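Local coordinates for RNA-binding protein Smaug (PDB 1OXJ) that binds RNA, recognising it through its SAM domain, which is joined in the same chain to a PHAT domain, at residues N28-Y31 against E32-L35. Residues are numbered along the deposited sequence; the frame is centred on the assembly and turned at random.
Sequences NMTY and EEML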
ATOM      1  N   ASN A  28      13.395  15.605  -7.157  1.00 46.38           N
ATOM      2  CA  ASN A  28      12.421  16.650  -6.851  1.00 46.28           C
ATOM      3  C   ASN A  28      11.101  16.375  -7.546  1.00 44.46           C
ATOM      4  O   ASN A  28      10.314  17.291  -7.794  1.00 45.17           O
ATOM      5  CB  ASN A  28      12.945  18.014  -7.287  1.00 47.76           C
ATOM      6  CG  ASN A  28      14.109  18.480  -6.445  1.00 50.13           C
ATOM      7  OD1 ASN A  28      14.021  18.525  -5.214  1.00 49.78           O
ATOM      8  ND2 ASN A  28      15.210  18.836  -7.103  1.00 50.06           N
ATOM      9  N   MET A  29      10.868  15.103  -7.852  1.00 40.30           N
ATOM     10  CA  MET A  29       9.652  14.697  -8.540  1.00 37.14           C
ATOM     11  C   MET A  29       8.457  14.768  -7.607  1.00 33.99           C
ATOM     12  O   MET A  29       8.548  14.387  -6.438  1.00 34.06           O
ATOM     13  CB  MET A  29       9.800  13.261  -9.066  1.00 32.71           C
ATOM     14  CG  MET A  29       8.742  12.855 -10.085  1.00 32.13           C
ATOM     15  SD  MET A  29       9.107  11.251 -10.851  1.00 20.52           S
ATOM     16  CE  MET A  29      10.501  11.596 -11.638  1.00 23.26           C
ATOM     17  N   THR A  30       7.340  15.265  -8.124  1.00 31.36           N
ATOM     18  CA  THR A  30       6.126  15.335  -7.325  1.00 32.16           C
ATOM     19  C   THR A  30       5.375  14.030  -7.523  1.00 30.99           C
ATOM     20  O   THR A  30       5.637  13.276  -8.468  1.00 30.38           O
ATOM     21  CB  THR A  30       5.198  16.464  -7.774  1.00 33.09           C
ATOM     22  OG1 THR A  30       4.671  16.154  -9.073  1.00 31.07           O
ATOM     23  CG2 THR A  30       5.955  17.774  -7.819  1.00 34.51           C
ATOM     24  N   TYR A  31       4.425  13.781  -6.636  1.00 28.64           N
ATOM     25  CA  TYR A  31       3.620  12.585  -6.694  1.00 27.53           C
ATOM     26  C   TYR A  31       2.914  12.479  -8.055  1.00 27.58           C
ATOM     27  O   TYR A  31       2.950  11.432  -8.705  1.00 28.87           O
ATOM     28  CB  TYR A  31       2.613  12.626  -5.556  1.00 25.64           C
ATOM     29  CG  TYR A  31       1.673  11.460  -5.525  1.00 26.83           C
ATOM     30  CD1 TYR A  31       1.979  10.306  -4.804  1.00 27.22           C
ATOM     31  CD2 TYR A  31       0.460  11.516  -6.197  1.00 26.40           C
ATOM     32  CE1 TYR A  31       1.089   9.244  -4.750  1.00 26.14           C
ATOM     33  CE2 TYR A  31      -0.436  10.460  -6.151  1.00 26.51           C
ATOM     34  CZ  TYR A  31      -0.120   9.332  -5.427  1.00 28.96           C
ATOM     35  OH  TYR A  31      -1.029   8.305  -5.359  1.00 30.64           O
ATOM     36  N   GLU A  32       2.301  13.566  -8.510  1.00 27.19           N
ATOM     37  CA  GLU A  32       1.599  13.513  -9.792  1.00 30.50           C
ATOM     38  C   GLU A  32       2.539  13.204 -10.957  1.00 29.82           C
ATOM     39  O   GLU A  32       2.167  12.505 -11.891  1.00 30.84           O
ATOM     40  CB  GLU A  32       0.858  14.834 -10.055  1.00 32.21           C
ATOM     41  CG  GLU A  32      -0.321  15.116  -9.120  1.00 37.09           C
ATOM     42  CD  GLU A  32       0.079  15.332  -7.661  1.00 40.53           C
ATOM     43  OE1 GLU A  32       1.123  15.971  -7.399  1.00 41.04           O
ATOM     44  OE2 GLU A  32      -0.668  14.877  -6.767  1.00 42.45           O
ATOM     45  N   GLU A  33       3.755  13.732 -10.911  1.00 31.40           N
ATOM     46  CA  GLU A  33       4.717  13.477 -11.981  1.00 32.30           C
ATOM     47  C   GLU A  33       5.103  12.005 -12.015  1.00 32.32           C
ATOM     48  O   GLU A  33       5.255  11.423 -13.098  1.00 31.54           O
ATOM     49  CB  GLU A  33       5.965  14.343 -11.794  1.00 35.03           C
ATOM     50  CG  GLU A  33       5.713  15.831 -12.058  1.00 39.76           C
ATOM     51  CD  GLU A  33       6.972  16.661 -11.913  1.00 41.42           C
ATOM     52  OE1 GLU A  33       7.578  16.655 -10.814  1.00 38.60           O
ATOM     53  OE2 GLU A  33       7.355  17.322 -12.901  1.00 46.38           O
ATOM     54  N   MET A  34       5.266  11.407 -10.835  1.00 29.59           N
ATOM     55  CA  MET A  34       5.611   9.988 -10.738  1.00 31.31           C
ATOM     56  C   MET A  34       4.587   9.162 -11.503  1.00 32.13           C
ATOM     57  O   MET A  34       4.950   8.231 -12.222  1.00 32.74           O
ATOM     58  CB  MET A  34       5.650   9.519  -9.262  1.00 28.05           C
ATOM     59  CG  MET A  34       5.608   7.960  -9.050  1.00 29.81           C
ATOM     60  SD  MET A  34       5.682   7.415  -7.318  1.00 21.11           S
ATOM     61  CE  MET A  34       4.030   7.798  -6.775  1.00 32.25           C
ATOM     62  N   LEU A  35       3.311   9.510 -11.354  1.00 33.20           N
ATOM     63  CA  LEU A  35       2.237   8.774 -12.021  1.00 35.31           C
ATOM     64  C   LEU A  35       2.180   8.983 -13.531  1.00 37.32           C
ATOM     65  O   LEU A  35       1.423   8.308 -14.221  1.00 38.01           O
ATOM     66  CB  LEU A  35       0.878   9.116 -11.397  1.00 36.23           C
ATOM     67  CG  LEU A  35       0.736   8.727  -9.920  1.00 35.35           C
ATOM     68  CD1 LEU A  35      -0.666   9.062  -9.429  1.00 38.43           C
ATOM     69  CD2 LEU A  35       1.020   7.240  -9.743  1.00 38.71           C
TER
HETATM   70  O   HOH W   1       9.038  18.799  -9.930  1.00 49.15           O
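Glu33 reaches back along the chain to Thr30, and the two residues exchange hydrogen bonds. Glu33 OE1 accepts a hydrogen bond from Thr30 N at 3.0 Å through the lone pair turned away from the other carboxylate oxygen, in a nearly straight bond (166°). In return Thr30 OG1, set between its own backbone N and carbonyl carbon (chi1 68°), accepts one from Glu33 N at 3.2 Å. A water bridges the same OE1 to Asn28 O. This is a capping box, with Thr30 as N-cap of the short helix 31-34 in the SAM domain; Thr30 O then accepts a bond from Met34 N. Met29 lies against the capping glutamate, Met29 CG being 3.6 Å from Glu33 CB. The Tyr31 ring is met obliquely by two residues. Met34 CE lies 3.8 Å from Tyr31 CD1. Leu35 CD1 lies 3.6 Å from Tyr31 CE2. Glu32, bent at chi2, brings OE2 to the ring edge near Tyr31 CD2, its carboxylate plane inclined 55° to the ring, and the same oxygen forms a salt bridge with Lys99. Replacing Tyr31 by an alanine would probably leave Met34 CE and Leu35 CD1 without the ring they pack on and Arg65 NH2 without its weak hydrogen bond to the hydroxyl.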